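Local coordinates for putative polysaccharide biosynthesis protein with aminopeptidase-like domain (Clostridium acetobutylicum, PDB 3K9T), which binds one zinc ion per subunit, forms a homotrimer and probably takes part in making modified polysaccharides, without expected peptidase activity, at residues A[54-68]-A[228-240]. Numbering follows the deposited sequence.
Sequences HEVKSGTKVFDWTVP and TIGSITWLSRNED
Phe63 lays one ring face over Ser236, whose CB stands 4.0 Å from the ring centroid in a CH-pi contact. Leu235 CB and the carboxylate of Glu239 meet the ring at its edge, and the carboxylate plane is turned 85° from it. Trp65 receives an aliphatic group on a face in the same way: Ile232 CD1 sits over its indole, 3.3 Å from the centroid of the five-membered ring. With CG1 anti to its carbonyl carbon (chi1 -62°), Ile232 sends CD1 to the indole while CG2 approaches Phe63. Val62 lies against the helix alongside Ile232, its CG2 3.9 Å from Ile229 CD1. The neighbouring hydroxyls are spent inside the helix, Thr233 OG1 giving its proton to Ile229 O at 2.6 Å and Ser236 OG to Thr233 O, so apolar groups can pack beside them. Farther along, Val56 CG2 meets Thr233 CG2 tip to tip at 3.6 Å and also rests on one face of the Arg237 guanidinium. That group donates a weak hydrogen bond, 3.1 Å, from NH2 to His54 ND1, while NE is hydrogen-bonded to Tyr169 OH. A second subunit adds Glu367 O as acceptor for Trp65 NE1 and Lys365 as salt-bridge partner for Glu239. The tight hairpin 61-62/65-66, with its type II' turn from Val62 to Trp65, and the end of strand 52-57 together pack on helix 229-237, where the chain passes from the edge strand of the aminopeptidase-like mixed sheet into the insert.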
loop_
_atom_site.group_PDB
_atom_site.type_symbol
_atom_site.label_atom_id
_atom_site.label_comp_id
_atom_site.label_asym_id
_atom_site.label_seq_id
_atom_site.Cartn_x
_atom_site.Cartn_y
_atom_site.Cartn_z
ATOM N N HIS A 54 -1.027 17.424 43.692
ATOM C CA HIS A 54 -0.934 18.839 43.329
ATOM C C HIS A 54 -2.303 19.491 43.471
ATOM O O HIS A 54 -3.333 18.864 43.216
ATOM C CB HIS A 54 -0.433 19.000 41.883
ATOM C CG HIS A 54 0.998 18.594 41.678
ATOM N ND1 HIS A 54 2.037 19.499 41.713
ATOM C CD2 HIS A 54 1.560 17.387 41.428
ATOM C CE1 HIS A 54 3.178 18.866 41.510
ATOM N NE2 HIS A 54 2.917 17.581 41.344
ATOM N N GLU A 55 -2.316 20.749 43.876
ATOM C CA GLU A 55 -3.561 21.505 43.986
ATOM C C GLU A 55 -3.368 22.840 43.266
ATOM O O GLU A 55 -2.577 23.675 43.713
ATOM C CB GLU A 55 -3.951 21.712 45.459
ATOM C CG GLU A 55 -4.297 20.447 46.224
ATOM C CD GLU A 55 -5.688 19.907 45.965
ATOM O OE1 GLU A 55 -6.531 20.648 45.422
ATOM O OE2 GLU A 55 -5.972 18.744 46.359
ATOM N N VAL A 56 -4.046 23.015 42.131
ATOM C CA VAL A 56 -3.918 24.246 41.342
ATOM C C VAL A 56 -5.136 25.133 41.616
ATOM O O VAL A 56 -6.272 24.691 41.457
ATOM C CB VAL A 56 -3.778 23.927 39.841
ATOM C CG1 VAL A 56 -3.512 25.200 39.056
ATOM C CG2 VAL A 56 -2.666 22.902 39.638
ATOM N N LYS A 57 -4.886 26.367 42.045
ATOM C CA LYS A 57 -5.939 27.315 42.439
ATOM C C LYS A 57 -6.959 27.595 41.342
ATOM O O LYS A 57 -6.619 27.763 40.172
ATOM C CB LYS A 57 -5.337 28.662 42.916
ATOM C CG LYS A 57 -5.046 28.767 44.448
ATOM C CD LYS A 57 -4.633 30.192 44.884
ATOM N N SER A 58 -8.222 27.640 41.724
ATOM C CA SER A 58 -9.254 28.065 40.787
ATOM C C SER A 58 -8.856 29.419 40.227
ATOM O O SER A 58 -8.375 30.281 40.971
ATOM C CB SER A 58 -10.588 28.231 41.494
ATOM O OG SER A 58 -11.045 27.022 42.012
ATOM N N GLY A 59 -9.074 29.612 38.928
ATOM C CA GLY A 59 -8.742 30.865 38.261
ATOM C C GLY A 59 -7.374 30.850 37.595
ATOM O O GLY A 59 -7.064 31.756 36.859
ATOM N N THR A 60 -6.559 29.831 37.854
ATOM C CA THR A 60 -5.242 29.705 37.243
ATOM C C THR A 60 -5.429 29.446 35.754
ATOM O O THR A 60 -6.241 28.585 35.362
ATOM C CB THR A 60 -4.432 28.516 37.856
ATOM O OG1 THR A 60 -4.279 28.730 39.254
ATOM C CG2 THR A 60 -3.022 28.324 37.194
ATOM N N LYS A 61 -4.687 30.211 34.954
ATOM C CA LYS A 61 -4.729 30.097 33.513
ATOM C C LYS A 61 -3.800 28.968 33.095
ATOM O O LYS A 61 -2.596 29.013 33.343
ATOM C CB LYS A 61 -4.361 31.433 32.818
ATOM C CG LYS A 61 -5.573 32.245 32.246
ATOM C CD LYS A 61 -6.062 31.643 30.861
ATOM N N VAL A 62 -4.378 27.946 32.470
ATOM C CA VAL A 62 -3.620 26.803 31.996
ATOM C C VAL A 62 -3.799 26.744 30.475
ATOM O O VAL A 62 -4.810 26.268 29.954
ATOM C CB VAL A 62 -4.003 25.525 32.796
ATOM C CG1 VAL A 62 -3.378 25.650 34.214
ATOM C CG2 VAL A 62 -5.597 25.273 32.827
ATOM N N PHE A 63 -2.790 27.271 29.782
ATOM C CA PHE A 63 -2.899 27.607 28.366
ATOM C C PHE A 63 -4.218 28.393 28.182
ATOM O O PHE A 63 -4.469 29.335 28.921
ATOM C CB PHE A 63 -2.788 26.363 27.447
ATOM C CG PHE A 63 -1.470 25.634 27.558
ATOM C CD1 PHE A 63 -0.255 26.321 27.491
ATOM C CD2 PHE A 63 -1.434 24.265 27.727
ATOM C CE1 PHE A 63 0.958 25.630 27.586
ATOM C CE2 PHE A 63 -0.221 23.584 27.818
ATOM C CZ PHE A 63 0.964 24.264 27.755
ATOM N N ASP A 64 -5.078 27.970 27.258
ATOM C CA ASP A 64 -6.307 28.706 26.947
ATOM C C ASP A 64 -7.384 28.482 27.975
ATOM O O ASP A 64 -8.399 29.162 27.963
ATOM C CB ASP A 64 -6.874 28.309 25.569
ATOM C CG ASP A 64 -7.884 29.304 25.052
ATOM O OD1 ASP A 64 -7.595 30.519 25.115
ATOM O OD2 ASP A 64 -8.974 28.881 24.601
ATOM N N TRP A 65 -7.162 27.539 28.878
ATOM C CA TRP A 65 -8.188 27.210 29.860
ATOM C C TRP A 65 -7.970 27.907 31.184
ATOM O O TRP A 65 -6.892 28.403 31.470
ATOM C CB TRP A 65 -8.251 25.695 30.070
ATOM C CG TRP A 65 -8.719 24.961 28.891
ATOM C CD1 TRP A 65 -8.117 24.900 27.665
ATOM C CD2 TRP A 65 -9.900 24.150 28.804
ATOM N NE1 TRP A 65 -8.849 24.091 26.823
ATOM C CE2 TRP A 65 -9.945 23.617 27.498
ATOM C CE3 TRP A 65 -10.900 23.797 29.711
ATOM C CZ2 TRP A 65 -10.953 22.768 27.076
ATOM C CZ3 TRP A 65 -11.927 22.946 29.283
ATOM C CH2 TRP A 65 -11.936 22.449 27.978
ATOM N N THR A 66 -9.036 27.941 31.967
ATOM C CA THR A 66 -9.012 28.482 33.310
ATOM C C THR A 66 -9.402 27.406 34.289
ATOM O O THR A 66 -10.437 26.779 34.112
ATOM C CB THR A 66 -10.018 29.620 33.463
ATOM O OG1 THR A 66 -9.732 30.633 32.494
ATOM C CG2 THR A 66 -9.959 30.186 34.883
ATOM N N VAL A 67 -8.599 27.215 35.335
ATOM C CA VAL A 67 -8.930 26.214 36.342
ATOM C C VAL A 67 -10.272 26.591 37.007
ATOM O O VAL A 67 -10.410 27.656 37.609
ATOM C CB VAL A 67 -7.799 26.063 37.389
ATOM C CG1 VAL A 67 -8.242 25.188 38.596
ATOM C CG2 VAL A 67 -6.555 25.473 36.744
ATOM N N PRO A 68 -11.273 25.714 36.896
ATOM C CA PRO A 68 -12.610 26.044 37.452
ATOM C C PRO A 68 -12.695 26.191 38.976
ATOM O O PRO A 68 -11.746 25.906 39.692
ATOM C CB PRO A 68 -13.463 24.839 37.049
ATOM C CG PRO A 68 -12.487 23.678 36.969
ATOM C CD PRO A 68 -11.166 24.301 36.480
ATOM N N THR A 228 -9.271 16.175 30.359
ATOM C CA THR A 228 -9.192 17.429 29.660
ATOM C C THR A 228 -8.547 18.505 30.502
ATOM O O THR A 228 -7.405 18.820 30.265
ATOM C CB THR A 228 -10.570 17.855 29.017
ATOM O OG1 THR A 228 -10.891 16.877 28.047
ATOM C CG2 THR A 228 -10.507 19.202 28.282
ATOM N N ILE A 229 -9.276 19.061 31.461
ATOM C CA ILE A 229 -8.745 20.146 32.308
ATOM C C ILE A 229 -7.473 19.729 33.092
ATOM O O ILE A 229 -6.520 20.528 33.242
ATOM C CB ILE A 229 -9.845 20.749 33.239
ATOM C CG1 ILE A 229 -9.297 21.966 33.983
ATOM C CG2 ILE A 229 -10.438 19.694 34.191
ATOM C CD1 ILE A 229 -8.767 23.093 33.045
ATOM N N GLY A 230 -7.444 18.475 33.543
ATOM C CA GLY A 230 -6.278 17.947 34.261
ATOM C C GLY A 230 -5.052 17.811 33.389
ATOM O O GLY A 230 -4.021 18.306 33.735
ATOM N N SER A 231 -5.173 17.161 32.238
ATOM C CA SER A 231 -4.037 17.035 31.305
ATOM C C SER A 231 -3.525 18.384 30.808
ATOM O O SER A 231 -2.309 18.590 30.697
ATOM C CB SER A 231 -4.367 16.104 30.136
ATOM O OG SER A 231 -5.448 16.560 29.359
ATOM N N ILE A 232 -4.442 19.313 30.533
ATOM C CA ILE A 232 -4.050 20.685 30.122
ATOM C C ILE A 232 -3.279 21.348 31.270
ATOM O O ILE A 232 -2.204 21.884 31.062
ATOM C CB ILE A 232 -5.270 21.546 29.689
ATOM C CG1 ILE A 232 -5.961 20.914 28.468
ATOM C CG2 ILE A 232 -4.826 22.990 29.334
ATOM C CD1 ILE A 232 -7.289 21.572 28.078
ATOM N N THR A 233 -3.806 21.249 32.492
ATOM C CA THR A 233 -3.104 21.764 33.661
ATOM C C THR A 233 -1.709 21.169 33.825
ATOM O O THR A 233 -0.739 21.900 34.084
ATOM C CB THR A 233 -3.904 21.527 34.933
ATOM O OG1 THR A 233 -5.175 22.181 34.796
ATOM C CG2 THR A 233 -3.141 22.060 36.182
ATOM N N TRP A 234 -1.601 19.856 33.656
ATOM C CA TRP A 234 -0.325 19.211 33.818
ATOM C C TRP A 234 0.658 19.674 32.757
ATOM O O TRP A 234 1.799 20.008 33.077
ATOM C CB TRP A 234 -0.451 17.695 33.799
ATOM C CG TRP A 234 0.852 17.046 34.056
ATOM C CD1 TRP A 234 1.429 16.788 35.283
ATOM C CD2 TRP A 234 1.777 16.617 33.080
ATOM N NE1 TRP A 234 2.658 16.205 35.115
ATOM C CE2 TRP A 234 2.910 16.104 33.772
ATOM C CE3 TRP A 234 1.783 16.639 31.683
ATOM C CZ2 TRP A 234 4.023 15.593 33.108
ATOM C CZ3 TRP A 234 2.893 16.124 31.017
ATOM C CH2 TRP A 234 3.995 15.606 31.737
ATOM N N LEU A 235 0.215 19.689 31.497
ATOM C CA LEU A 235 1.070 20.138 30.385
ATOM C C LEU A 235 1.521 21.592 30.624
ATOM O O LEU A 235 2.673 21.940 30.372
ATOM C CB LEU A 235 0.364 19.970 29.021
ATOM C CG LEU A 235 0.247 18.535 28.516
ATOM C CD1 LEU A 235 -0.704 18.372 27.330
ATOM C CD2 LEU A 235 1.635 18.003 28.173
ATOM N N SER A 236 0.631 22.420 31.164
ATOM C CA SER A 236 0.957 23.839 31.360
ATOM C C SER A 236 2.013 23.986 32.451
ATOM O O SER A 236 2.709 24.974 32.508
ATOM C CB SER A 236 -0.295 24.696 31.694
ATOM O OG SER A 236 -0.734 24.541 33.042
ATOM N N ARG A 237 2.125 22.987 33.306
ATOM C CA ARG A 237 3.073 23.040 34.405
ATOM C C ARG A 237 4.336 22.235 34.147
ATOM O O ARG A 237 5.217 22.221 34.995
ATOM C CB ARG A 237 2.363 22.580 35.690
ATOM C CG ARG A 237 1.327 23.618 36.180
ATOM C CD ARG A 237 0.196 23.021 36.992
ATOM N NE ARG A 237 0.707 22.330 38.159
ATOM C CZ ARG A 237 1.061 22.909 39.299
ATOM N NH1 ARG A 237 0.968 24.230 39.460
ATOM N NH2 ARG A 237 1.530 22.160 40.284
ATOM N N ASN A 238 4.457 21.611 32.974
ATOM C CA ASN A 238 5.579 20.712 32.712
ATOM C C ASN A 238 6.152 20.812 31.289
ATOM O O ASN A 238 6.614 19.814 30.713
ATOM C CB ASN A 238 5.122 19.274 33.026
ATOM C CG ASN A 238 4.849 19.058 34.501
ATOM O OD1 ASN A 238 5.775 18.916 35.278
ATOM N ND2 ASN A 238 3.571 19.010 34.887
ATOM N N GLU A 239 6.116 22.002 30.697
ATOM C CA GLU A 239 6.620 22.159 29.320
ATOM C C GLU A 239 8.082 21.715 29.218
ATOM O O GLU A 239 8.470 21.088 28.236
ATOM C CB GLU A 239 6.421 23.582 28.778
ATOM C CG GLU A 239 4.968 23.972 28.604
ATOM C CD GLU A 239 4.797 25.237 27.773
ATOM O OE1 GLU A 239 4.886 25.166 26.526
ATOM O OE2 GLU A 239 4.540 26.302 28.367
ATOM N N ASP A 240 8.854 22.012 30.257
ATOM C CA ASP A 240 10.258 21.606 30.372
ATOM C C ASP A 240 10.499 20.099 30.253
ATOM O O ASP A 240 11.561 19.685 29.824
ATOM C CB ASP A 240 10.825 22.074 31.723
ATOM C CG ASP A 240 9.991 21.585 32.925
ATOM O OD1 ASP A 240 8.793 21.918 32.986
ATOM O OD2 ASP A 240 10.533 20.894 33.815
#